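Local coordinates for CurD (Moorea producens 3L, PDB 5KP7), which probably catalyses a condensation of the hydroxymethylglutaryl-CoA synthase type, using an acyl unit carried on a 4'-phosphopantetheine arm, at residues Tyr218-Met223 and Leu245-Asn250; Asp238-Ser243 and Tyr350-Cys355; Ser272-Phe277 and Gly323-Leu328. The protein carries 3 engineered substitutions. All blocks are in the same frame, centred on the assembly; numbering follows the deposited sequence.

Contact 1 of 3, residues Tyr218-Met223 and Leu245-Asn250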
loop_
_atom_site.group_PDB
_atom_site.type_symbol
_atom_site.label_atom_id
_atom_site.label_comp_id
_atom_site.label_asym_id
_atom_site.label_seq_id
_atom_site.Cartn_x
_atom_site.Cartn_y
_atom_site.Cartn_z
ATOM N N TYR A 218 -4.733 -14.244 -7.827
ATOM C CA TYR A 218 -4.291 -15.417 -7.075
ATOM C C TYR A 218 -4.497 -15.151 -5.588
ATOM O O TYR A 218 -4.084 -14.125 -5.049
ATOM C CB TYR A 218 -2.813 -15.685 -7.391
ATOM C CG TYR A 218 -2.261 -16.977 -6.871
ATOM C CD1 TYR A 218 -2.470 -18.175 -7.552
ATOM C CD2 TYR A 218 -1.501 -17.006 -5.703
ATOM C CE1 TYR A 218 -1.950 -19.370 -7.066
ATOM C CE2 TYR A 218 -0.955 -18.188 -5.241
ATOM C CZ TYR A 218 -1.184 -19.352 -5.912
ATOM O OH TYR A 218 -0.605 -20.517 -5.426
ATOM N N GLY A 219 -5.104 -16.106 -4.893
ATOM C CA GLY A 219 -5.324 -15.951 -3.481
ATOM C C GLY A 219 -5.640 -17.291 -2.836
ATOM O O GLY A 219 -5.949 -18.282 -3.520
ATOM N N TYR A 220 -5.540 -17.297 -1.515
ATOM C CA TYR A 220 -5.724 -18.478 -0.695
ATOM C C TYR A 220 -5.785 -18.008 0.754
ATOM O O TYR A 220 -5.296 -16.915 1.072
ATOM C CB TYR A 220 -4.592 -19.497 -0.903
ATOM C CG TYR A 220 -3.232 -18.868 -0.758
ATOM C CD1 TYR A 220 -2.621 -18.278 -1.839
ATOM C CD2 TYR A 220 -2.577 -18.829 0.479
ATOM C CE1 TYR A 220 -1.400 -17.641 -1.710
ATOM C CE2 TYR A 220 -1.338 -18.186 0.610
ATOM C CZ TYR A 220 -0.768 -17.600 -0.485
ATOM O OH TYR A 220 0.489 -16.965 -0.444
ATOM N N GLU A 221 -6.385 -18.823 1.626
ATOM C CA GLU A 221 -6.451 -18.447 3.033
ATOM C C GLU A 221 -5.081 -18.644 3.720
ATOM O O GLU A 221 -4.490 -19.734 3.670
ATOM C CB GLU A 221 -7.530 -19.233 3.770
ATOM C CG GLU A 221 -7.928 -18.637 5.103
ATOM C CD GLU A 221 -6.989 -18.986 6.236
ATOM O OE1 GLU A 221 -6.747 -20.195 6.467
ATOM O OE2 GLU A 221 -6.508 -18.068 6.925
ATOM N N VAL A 222 -4.594 -17.582 4.342
ATOM C CA VAL A 222 -3.308 -17.596 5.075
ATOM C C VAL A 222 -3.378 -16.579 6.219
ATOM O O VAL A 222 -3.947 -15.496 6.046
ATOM C CB VAL A 222 -2.133 -17.317 4.122
ATOM C CG1 VAL A 222 -2.268 -15.974 3.430
ATOM C CG2 VAL A 222 -0.763 -17.428 4.829
ATOM N N MET A 223 -2.804 -16.924 7.367
ATOM C CA MET A 223 -2.809 -16.003 8.513
ATOM C C MET A 223 -1.554 -15.159 8.576
ATOM O O MET A 223 -0.848 -15.139 9.595
ATOM C CB MET A 223 -2.999 -16.812 9.811
ATOM C CG MET A 223 -4.385 -17.403 9.908
ATOM S SD MET A 223 -5.722 -16.230 10.033
ATOM C CE MET A 223 -5.357 -15.380 11.569
ATOM N N LEU A 245 5.522 -12.480 -2.034
ATOM C CA LEU A 245 6.401 -12.958 -3.098
ATOM C C LEU A 245 5.787 -14.102 -3.902
ATOM O O LEU A 245 5.855 -14.095 -5.129
ATOM C CB LEU A 245 7.751 -13.384 -2.505
ATOM C CG LEU A 245 8.606 -12.228 -1.983
ATOM C CD1 LEU A 245 9.697 -12.717 -1.038
ATOM C CD2 LEU A 245 9.212 -11.470 -3.132
ATOM N N ASP A 246 5.165 -15.057 -3.218
ATOM C CA ASP A 246 4.424 -16.133 -3.883
ATOM C C ASP A 246 3.319 -15.566 -4.794
ATOM O O ASP A 246 3.160 -16.003 -5.911
ATOM C CB ASP A 246 3.812 -17.123 -2.904
ATOM C CG ASP A 246 4.808 -18.086 -2.276
ATOM O OD1 ASP A 246 5.927 -18.289 -2.831
ATOM O OD2 ASP A 246 4.433 -18.703 -1.240
ATOM N N CYS A 247 2.561 -14.602 -4.305
ATOM C CA CYS A 247 1.465 -14.029 -5.070
ATOM C C CYS A 247 1.961 -13.183 -6.241
ATOM O O CYS A 247 1.360 -13.172 -7.311
ATOM C CB CYS A 247 0.560 -13.211 -4.169
ATOM S SG CYS A 247 -0.499 -14.235 -3.104
ATOM N N CYS A 248 3.063 -12.482 -6.037
ATOM C CA CYS A 248 3.640 -11.661 -7.092
ATOM C C CYS A 248 3.970 -12.564 -8.290
ATOM O O CYS A 248 3.593 -12.242 -9.434
ATOM C CB CYS A 248 4.850 -10.901 -6.557
ATOM S SG CYS A 248 5.481 -9.611 -7.657
ATOM N N GLU A 249 4.593 -13.720 -8.019
ATOM C CA GLU A 249 4.891 -14.714 -9.062
ATOM C C GLU A 249 3.633 -15.285 -9.721
ATOM O O GLU A 249 3.542 -15.341 -10.959
ATOM C CB GLU A 249 5.739 -15.851 -8.468
ATOM C CG GLU A 249 5.854 -17.083 -9.357
ATOM C CD GLU A 249 6.851 -18.135 -8.876
ATOM O OE1 GLU A 249 7.485 -17.996 -7.805
ATOM O OE2 GLU A 249 7.015 -19.145 -9.625
ATOM N N ASN A 250 2.694 -15.749 -8.894
ATOM C CA ASN A 250 1.548 -16.514 -9.413
ATOM C C ASN A 250 0.483 -15.634 -10.061
ATOM O O ASN A 250 -0.097 -16.029 -11.061
ATOM C CB ASN A 250 0.935 -17.428 -8.338
ATOM C CG ASN A 250 1.754 -18.669 -8.082
ATOM O OD1 ASN A 250 1.789 -19.569 -8.907
ATOM N ND2 ASN A 250 2.403 -18.741 -6.940
HETATM O O HOH W 1 1.918 -19.227 -1.206
#
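Asn250 lies flat on Tyr218, its CB centred over one face of the phenol ring at 3.4 Å from the centroid in a CH-pi contact. The amide continues outward toward CZ and OH, its plane only 17° from that of the ring, so the two flat groups stack. With CG anti to the backbone N (chi1 -171°), the Tyr218 ring is carried to the helix and presents this face. The amide does not turn freely: Asn250 ND2 donates to Asp246 O at 3.0 Å, from above the carbonyl plane, and Asn250 N binds the same oxygen. Buried Cys247 completes the tight part with two sulfur-aromatic contacts. Its SG lies 3.9 Å from Tyr218 CD2, in plane at that ring's edge, and 3.8 Å from Tyr220 CE1, obliquely. The looser part is at Asp246, where Tyr220 OH comes no closer than 4.1 Å to Asp246 CB. A water donates to Asp246 OD2 and meets Tyr220 OH weakly; the hydroxyl also bonds Ser243, and the carboxylate pairs with a basic side chain of another protein's chain. Helix 237-258 thus packs on the end of strand 208-219, with Cys247 reaching Phe348 of strand 343-351 and Leu245 facing helix 278-293.

Contact 2 of 3, residues Asp238-Ser243 and Tyr350-Cys355. With PNS (4'-phosphopantetheine), chain E.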
loop_
_atom_site.group_PDB
_atom_site.type_symbol
_atom_site.label_atom_id
_atom_site.label_comp_id
_atom_site.label_asym_id
_atom_site.label_seq_id
_atom_site.Cartn_x
_atom_site.Cartn_y
_atom_site.Cartn_z
ATOM N N ASP A 238 7.110 -11.816 8.555
ATOM C CA ASP A 238 7.948 -12.687 7.745
ATOM C C ASP A 238 7.112 -13.601 6.780
ATOM O O ASP A 238 7.415 -13.744 5.577
ATOM C CB ASP A 238 8.865 -13.523 8.636
ATOM C CG ASP A 238 10.053 -12.716 9.202
ATOM O OD1 ASP A 238 9.896 -11.548 9.647
ATOM O OD2 ASP A 238 11.165 -13.232 9.162
ATOM N N LEU A 239 6.084 -14.230 7.323
ATOM C CA LEU A 239 5.139 -14.999 6.538
ATOM C C LEU A 239 4.486 -14.104 5.488
ATOM O O LEU A 239 4.262 -14.520 4.356
ATOM C CB LEU A 239 4.070 -15.634 7.457
ATOM C CG LEU A 239 2.935 -16.400 6.799
ATOM C CD1 LEU A 239 3.406 -17.496 5.857
ATOM C CD2 LEU A 239 2.024 -16.989 7.864
ATOM N N SER A 240 4.116 -12.888 5.890
ATOM C CA SER A 240 3.477 -11.979 4.954
ATOM C C SER A 240 4.378 -11.651 3.767
ATOM O O SER A 240 3.915 -11.675 2.620
ATOM C CB SER A 240 2.965 -10.713 5.633
ATOM O OG SER A 240 1.970 -10.128 4.771
ATOM N N LEU A 241 5.653 -11.412 4.024
ATOM C CA LEU A 241 6.578 -11.143 2.905
ATOM C C LEU A 241 6.695 -12.346 1.959
ATOM O O LEU A 241 6.637 -12.205 0.750
ATOM C CB LEU A 241 7.940 -10.721 3.451
ATOM C CG LEU A 241 8.995 -10.402 2.394
ATOM C CD1 LEU A 241 8.446 -9.552 1.273
ATOM C CD2 LEU A 241 10.191 -9.747 3.077
ATOM N N LEU A 242 6.840 -13.547 2.524
ATOM C CA LEU A 242 6.893 -14.749 1.681
ATOM C C LEU A 242 5.609 -14.954 0.863
ATOM O O LEU A 242 5.661 -15.358 -0.294
ATOM C CB LEU A 242 7.232 -16.001 2.521
ATOM C CG LEU A 242 8.573 -15.927 3.256
ATOM C CD1 LEU A 242 8.665 -16.998 4.351
ATOM C CD2 LEU A 242 9.752 -16.026 2.322
ATOM N N SER A 243 4.462 -14.664 1.468
ATOM C CA SER A 243 3.193 -14.790 0.792
ATOM C C SER A 243 3.045 -13.747 -0.352
ATOM O O SER A 243 2.608 -14.070 -1.455
ATOM C CB SER A 243 2.055 -14.646 1.812
ATOM O OG SER A 243 0.797 -14.818 1.193
ATOM N N TYR A 350 -1.595 -6.640 -3.647
ATOM C CA TYR A 350 -1.611 -7.744 -2.653
ATOM C C TYR A 350 -2.412 -7.293 -1.456
ATOM O O TYR A 350 -2.298 -6.138 -1.047
ATOM C CB TYR A 350 -0.205 -8.089 -2.153
ATOM C CG TYR A 350 -0.173 -9.200 -1.124
ATOM C CD1 TYR A 350 -0.340 -10.524 -1.504
ATOM C CD2 TYR A 350 -0.033 -8.932 0.234
ATOM C CE1 TYR A 350 -0.356 -11.559 -0.586
ATOM C CE2 TYR A 350 -0.026 -9.967 1.160
ATOM C CZ TYR A 350 -0.192 -11.275 0.746
ATOM O OH TYR A 350 -0.211 -12.293 1.661
ATOM N N GLY A 351 -3.210 -8.190 -0.878
ATOM C CA GLY A 351 -3.794 -7.937 0.413
ATOM C C GLY A 351 -3.601 -9.171 1.268
ATOM O O GLY A 351 -3.866 -10.293 0.798
ATOM N N SER A 352 -3.149 -8.990 2.506
ATOM C CA SER A 352 -3.014 -10.117 3.452
ATOM C C SER A 352 -4.311 -10.907 3.590
ATOM O O SER A 352 -5.424 -10.344 3.439
ATOM C CB SER A 352 -2.641 -9.593 4.830
ATOM O OG SER A 352 -1.362 -9.030 4.766
ATOM N N GLY A 353 -4.183 -12.201 3.832
ATOM C CA GLY A 353 -5.338 -13.026 4.142
ATOM C C GLY A 353 -5.721 -14.193 3.256
ATOM O O GLY A 353 -6.354 -15.109 3.797
ATOM N N CYS A 354 -5.468 -14.224 1.948
ATOM C CA CYS A 354 -4.872 -13.191 1.100
ATOM C C CYS A 354 -5.540 -13.220 -0.292
ATOM O O CYS A 354 -6.189 -14.215 -0.657
ATOM C CB CYS A 354 -3.346 -13.401 0.912
ATOM S SG CYS A 354 -2.839 -14.732 -0.236
ATOM N N CYS A 355 -5.352 -12.150 -1.067
ATOM C CA CYS A 355 -5.729 -12.127 -2.488
ATOM C C CYS A 355 -4.790 -11.143 -3.199
ATOM O O CYS A 355 -4.214 -10.256 -2.568
ATOM C CB CYS A 355 -7.206 -11.766 -2.690
ATOM S SG CYS A 355 -7.833 -12.227 -4.325
HETATM O O23 PNS E . 13.357 -5.159 8.749
HETATM P P24 PNS E . 12.265 -5.946 9.436
HETATM O O26 PNS E . 12.523 -6.535 10.806
HETATM O O27 PNS E . 10.953 -5.007 9.646
HETATM C C28 PNS E . 10.424 -4.208 8.595
HETATM C C29 PNS E . 9.912 -2.866 9.119
HETATM C C30 PNS E . 9.119 -2.060 8.101
HETATM C C31 PNS E . 10.495 -2.353 10.459
HETATM C C32 PNS E . 8.621 -3.378 9.947
HETATM O O33 PNS E . 7.895 -2.287 10.580
HETATM C C34 PNS E . 7.536 -4.185 9.263
HETATM O O35 PNS E . 7.666 -5.396 9.107
HETATM N N36 PNS E . 6.506 -3.496 8.774
HETATM C C37 PNS E . 5.685 -4.005 7.697
HETATM C C38 PNS E . 4.575 -4.933 8.122
HETATM C C39 PNS E . 3.895 -5.290 6.821
HETATM O O40 PNS E . 2.953 -4.614 6.426
HETATM N N41 PNS E . 4.406 -6.326 6.148
HETATM C C42 PNS E . 3.826 -6.729 4.887
HETATM C C43 PNS E . 4.696 -7.711 4.132
HETATM S S44 PNS E . 3.743 -8.147 2.665
#
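Ser240 and Ser352 mark the closest approach of the two backbones, CA to CA 6.9 Å, where helix 237-258 passes the tip of a beta hairpin in the thiolase-like fold. The hairpin joins strands 343-351 and 355-363: Gly351 and Cys355 exchange two backbone hydrogen bonds, and residues 352-354 make the turn between them. Gly353 has a positive phi (119°) at which a CB would collide with the preceding carbonyl, and the peptide bond that follows it, before Cys354, is cis. The helix offers two serines one turn apart, Ser240 and Ser243, to this turn and to the strand leading into it. Both carry OG anti to the backbone N (chi1 -160° and -178°), which sends the hydroxyls toward the hairpin. Tyr350 reaches back with its phenol: Tyr350 OH and Ser243 OG lie 2.8 Å apart, the serine oxygen near the ring plane at its edge, a possible hydrogen bond that competes with Tyr220 for the same hydroxyl proton. Ser240 OG lies 4.1 Å from Tyr350 CE2 and 3.5 Å from Ser352 OG. What gathers these groups is Asp224, whose OD2 is hydrogen-bonded to Ser240 OG, Tyr350 OH and Ser352 OG; Ser352 OG has a further bond to Thr225. Three hydroxyls thus converge on one carboxylate oxygen and fix its position. The site lies at the inner end of the phosphopantetheine pocket, to which Ser240 and Leu241 belong: the terminal sulfur S44 comes within 3.4 Å of Ser240 OG, and C43 lies 3.8 Å from Leu241 N. Cys354 SG, from the turn itself, lies 3.9 Å from Ser243 OG.

Contact 3 of 3, residues Ser272-Phe277 and Gly323-Leu328. With PNS (4'-phosphopantetheine), chain E.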
loop_
_atom_site.group_PDB
_atom_site.type_symbol
_atom_site.label_atom_id
_atom_site.label_comp_id
_atom_site.label_asym_id
_atom_site.label_seq_id
_atom_site.Cartn_x
_atom_site.Cartn_y
_atom_site.Cartn_z
ATOM N N SER A 272 4.312 -0.589 -10.821
ATOM C CA SER A 272 3.826 -0.083 -9.538
ATOM C C SER A 272 3.336 -1.250 -8.702
ATOM O O SER A 272 2.736 -2.200 -9.250
ATOM C CB SER A 272 2.702 0.935 -9.727
ATOM O OG SER A 272 3.266 2.250 -9.864
ATOM N N PHE A 273 3.612 -1.187 -7.405
ATOM C CA PHE A 273 3.339 -2.319 -6.501
ATOM C C PHE A 273 2.644 -1.811 -5.250
ATOM O O PHE A 273 2.893 -0.670 -4.813
ATOM C CB PHE A 273 4.661 -2.926 -6.021
ATOM C CG PHE A 273 5.519 -3.602 -7.092
ATOM C CD1 PHE A 273 6.321 -2.858 -7.936
ATOM C CD2 PHE A 273 5.618 -4.985 -7.147
ATOM C CE1 PHE A 273 7.170 -3.492 -8.844
ATOM C CE2 PHE A 273 6.460 -5.631 -8.053
ATOM C CZ PHE A 273 7.215 -4.864 -8.929
ATOM N N HIS A 274 1.820 -2.664 -4.618
ATOM C CA HIS A 274 1.478 -2.448 -3.234
ATOM C C HIS A 274 2.806 -2.365 -2.483
ATOM O O HIS A 274 3.644 -3.240 -2.637
ATOM C CB HIS A 274 0.628 -3.592 -2.658
ATOM C CG HIS A 274 0.421 -3.453 -1.197
ATOM N ND1 HIS A 274 -0.077 -2.301 -0.655
ATOM C CD2 HIS A 274 0.751 -4.250 -0.153
ATOM C CE1 HIS A 274 -0.089 -2.396 0.655
ATOM N NE2 HIS A 274 0.406 -3.569 0.988
ATOM N N THR A 275 2.994 -1.294 -1.688
ATOM C CA THR A 275 4.282 -0.953 -1.106
ATOM C C THR A 275 4.198 -0.824 0.417
ATOM O O THR A 275 4.014 0.268 0.961
ATOM C CB THR A 275 4.832 0.344 -1.766
ATOM O OG1 THR A 275 4.974 0.151 -3.179
ATOM C CG2 THR A 275 6.216 0.685 -1.195
ATOM N N PRO A 276 4.337 -1.950 1.136
ATOM C CA PRO A 276 4.364 -1.836 2.589
ATOM C C PRO A 276 5.555 -1.004 3.073
ATOM O O PRO A 276 5.435 -0.257 4.035
ATOM C CB PRO A 276 4.478 -3.298 3.038
ATOM C CG PRO A 276 3.906 -4.080 1.929
ATOM C CD PRO A 276 4.363 -3.351 0.696
ATOM N N PHE A 277 6.680 -1.145 2.372
ATOM C CA PHE A 277 7.865 -0.306 2.504
ATOM C C PHE A 277 8.708 -0.578 1.236
ATOM O O PHE A 277 8.613 -1.665 0.643
ATOM C CB PHE A 277 8.685 -0.564 3.772
ATOM C CG PHE A 277 9.076 -2.002 3.991
ATOM C CD1 PHE A 277 8.170 -2.893 4.535
ATOM C CD2 PHE A 277 10.375 -2.455 3.710
ATOM C CE1 PHE A 277 8.519 -4.216 4.776
ATOM C CE2 PHE A 277 10.714 -3.799 3.930
ATOM C CZ PHE A 277 9.786 -4.666 4.465
ATOM N N GLY A 323 -4.988 -0.258 1.456
ATOM C CA GLY A 323 -5.602 -0.441 0.144
ATOM C C GLY A 323 -5.414 0.667 -0.871
ATOM O O GLY A 323 -5.681 0.445 -2.045
ATOM N N ALA A 324 -4.976 1.853 -0.426
ATOM C CA ALA A 324 -4.695 2.979 -1.297
ATOM C C ALA A 324 -3.234 2.997 -1.834
ATOM O O ALA A 324 -2.920 3.787 -2.723
ATOM C CB ALA A 324 -4.956 4.278 -0.551
ATOM N N THR A 325 -2.352 2.167 -1.285
ATOM C CA THR A 325 -0.922 2.340 -1.558
ATOM C C THR A 325 -0.590 2.128 -3.024
ATOM O O THR A 325 0.173 2.908 -3.614
ATOM C CB THR A 325 -0.044 1.432 -0.686
ATOM O OG1 THR A 325 -0.432 1.574 0.681
ATOM C CG2 THR A 325 1.422 1.804 -0.844
ATOM N N LEU A 326 -1.123 1.082 -3.635
ATOM C CA LEU A 326 -0.853 0.858 -5.085
ATOM C C LEU A 326 -1.313 2.043 -5.965
ATOM O O LEU A 326 -0.673 2.384 -6.958
ATOM C CB LEU A 326 -1.518 -0.461 -5.554
ATOM C CG LEU A 326 -1.493 -0.753 -7.048
ATOM C CD1 LEU A 326 -0.062 -0.903 -7.533
ATOM C CD2 LEU A 326 -2.251 -2.058 -7.321
ATOM N N PHE A 327 -2.435 2.670 -5.599
ATOM C CA PHE A 327 -2.922 3.816 -6.350
ATOM C C PHE A 327 -2.028 5.022 -6.147
ATOM O O PHE A 327 -1.790 5.777 -7.100
ATOM C CB PHE A 327 -4.375 4.151 -6.004
ATOM C CG PHE A 327 -5.361 3.038 -6.326
ATOM C CD1 PHE A 327 -5.107 2.106 -7.315
ATOM C CD2 PHE A 327 -6.547 2.966 -5.633
ATOM C CE1 PHE A 327 -6.015 1.084 -7.600
ATOM C CE2 PHE A 327 -7.475 1.962 -5.929
ATOM C CZ PHE A 327 -7.194 1.030 -6.921
ATOM N N LEU A 328 -1.483 5.166 -4.947
ATOM C CA LEU A 328 -0.512 6.221 -4.722
ATOM C C LEU A 328 0.765 5.957 -5.539
ATOM O O LEU A 328 1.369 6.880 -6.085
ATOM C CB LEU A 328 -0.165 6.358 -3.245
ATOM C CG LEU A 328 0.818 7.505 -2.938
ATOM C CD1 LEU A 328 0.317 8.840 -3.458
ATOM C CD2 LEU A 328 1.146 7.524 -1.471
HETATM O O23 PNS E . 13.357 -5.159 8.749
HETATM P P24 PNS E . 12.265 -5.946 9.436
HETATM O O26 PNS E . 12.523 -6.535 10.806
HETATM O O27 PNS E . 10.953 -5.007 9.646
HETATM C C28 PNS E . 10.424 -4.208 8.595
HETATM C C29 PNS E . 9.912 -2.866 9.119
HETATM C C30 PNS E . 9.119 -2.060 8.101
HETATM C C31 PNS E . 10.495 -2.353 10.459
HETATM C C32 PNS E . 8.621 -3.378 9.947
HETATM O O33 PNS E . 7.895 -2.287 10.580
HETATM C C34 PNS E . 7.536 -4.185 9.263
HETATM O O35 PNS E . 7.666 -5.396 9.107
HETATM N N36 PNS E . 6.506 -3.496 8.774
HETATM C C37 PNS E . 5.685 -4.005 7.697
HETATM C C38 PNS E . 4.575 -4.933 8.122
HETATM C C39 PNS E . 3.895 -5.290 6.821
HETATM O O40 PNS E . 2.953 -4.614 6.426
HETATM N N41 PNS E . 4.406 -6.326 6.148
HETATM C C42 PNS E . 3.826 -6.729 4.887
HETATM C C43 PNS E . 4.696 -7.711 4.132
HETATM S S44 PNS E . 3.743 -8.147 2.665
HETATM O O HOH W 2 -2.291 -1.141 -2.123
#
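Leu326 pushes its CD1 methyl against the end of strand 270-273, 3.5 Å from Ser272 O and 4.0 Å from Ser272 CB. Beside it, Thr325 CG2 touches Thr275 O at 3.5 Å and also Thr275 CB, while Thr325 CB lies obliquely 3.7 Å from His274 ND1. No direct hydrogen bond joins the two segments; a water does so, accepting from Leu326 N and meeting His274 ND1 at 2.9 Å. One shell out, Thr275 OG1 donates to Phe273 O from above the carbonyl plane (2.8 Å), which steadies the turn after the strand. Thr325 OG1 is engaged with Ile321 N and Met322 O, fixing its methyl toward Thr275, and Ser272 OG bonds Thr333 and Ser329 on the same helix as Leu326. The chain then leads to the bound phosphopantetheine: Phe277 CG sits between the backbone N and the carbonyl carbon (chi1 53°), which turns one ring face to C30, 3.8 Å from Phe277 CD1. With an alanine here, the C30 methyl is likely to lose the aromatic face it rests on, leaving the arm less confined. The loop after strand 270-273 supplies Pro276 and Phe277 to the pocket, and the start of helix 325-336 packs behind it in this thiolase-like fold.

Contacts 1 and 2 share helix 237-258 and lie only about 6 Å apart between centres, joined by a hydrogen bond between their tyrosine and serine hydroxyls and by Cys247 packing against Tyr350 and Cys354. Contact 1, about 20 Å from the chain centre, is partly buried, and depends on ring, amide and sulfur packing beside a partner protein. Contact 2 is buried and polar, a set of hydroxyls around a carboxylate. Contact 3, about 6 Å from the centre, is wholly buried and mostly apolar, with one bridging water. It reaches the same sheet through strand 270-273, neighbour of strand 343-351, and shares with contact 2 the bound phosphopantetheine.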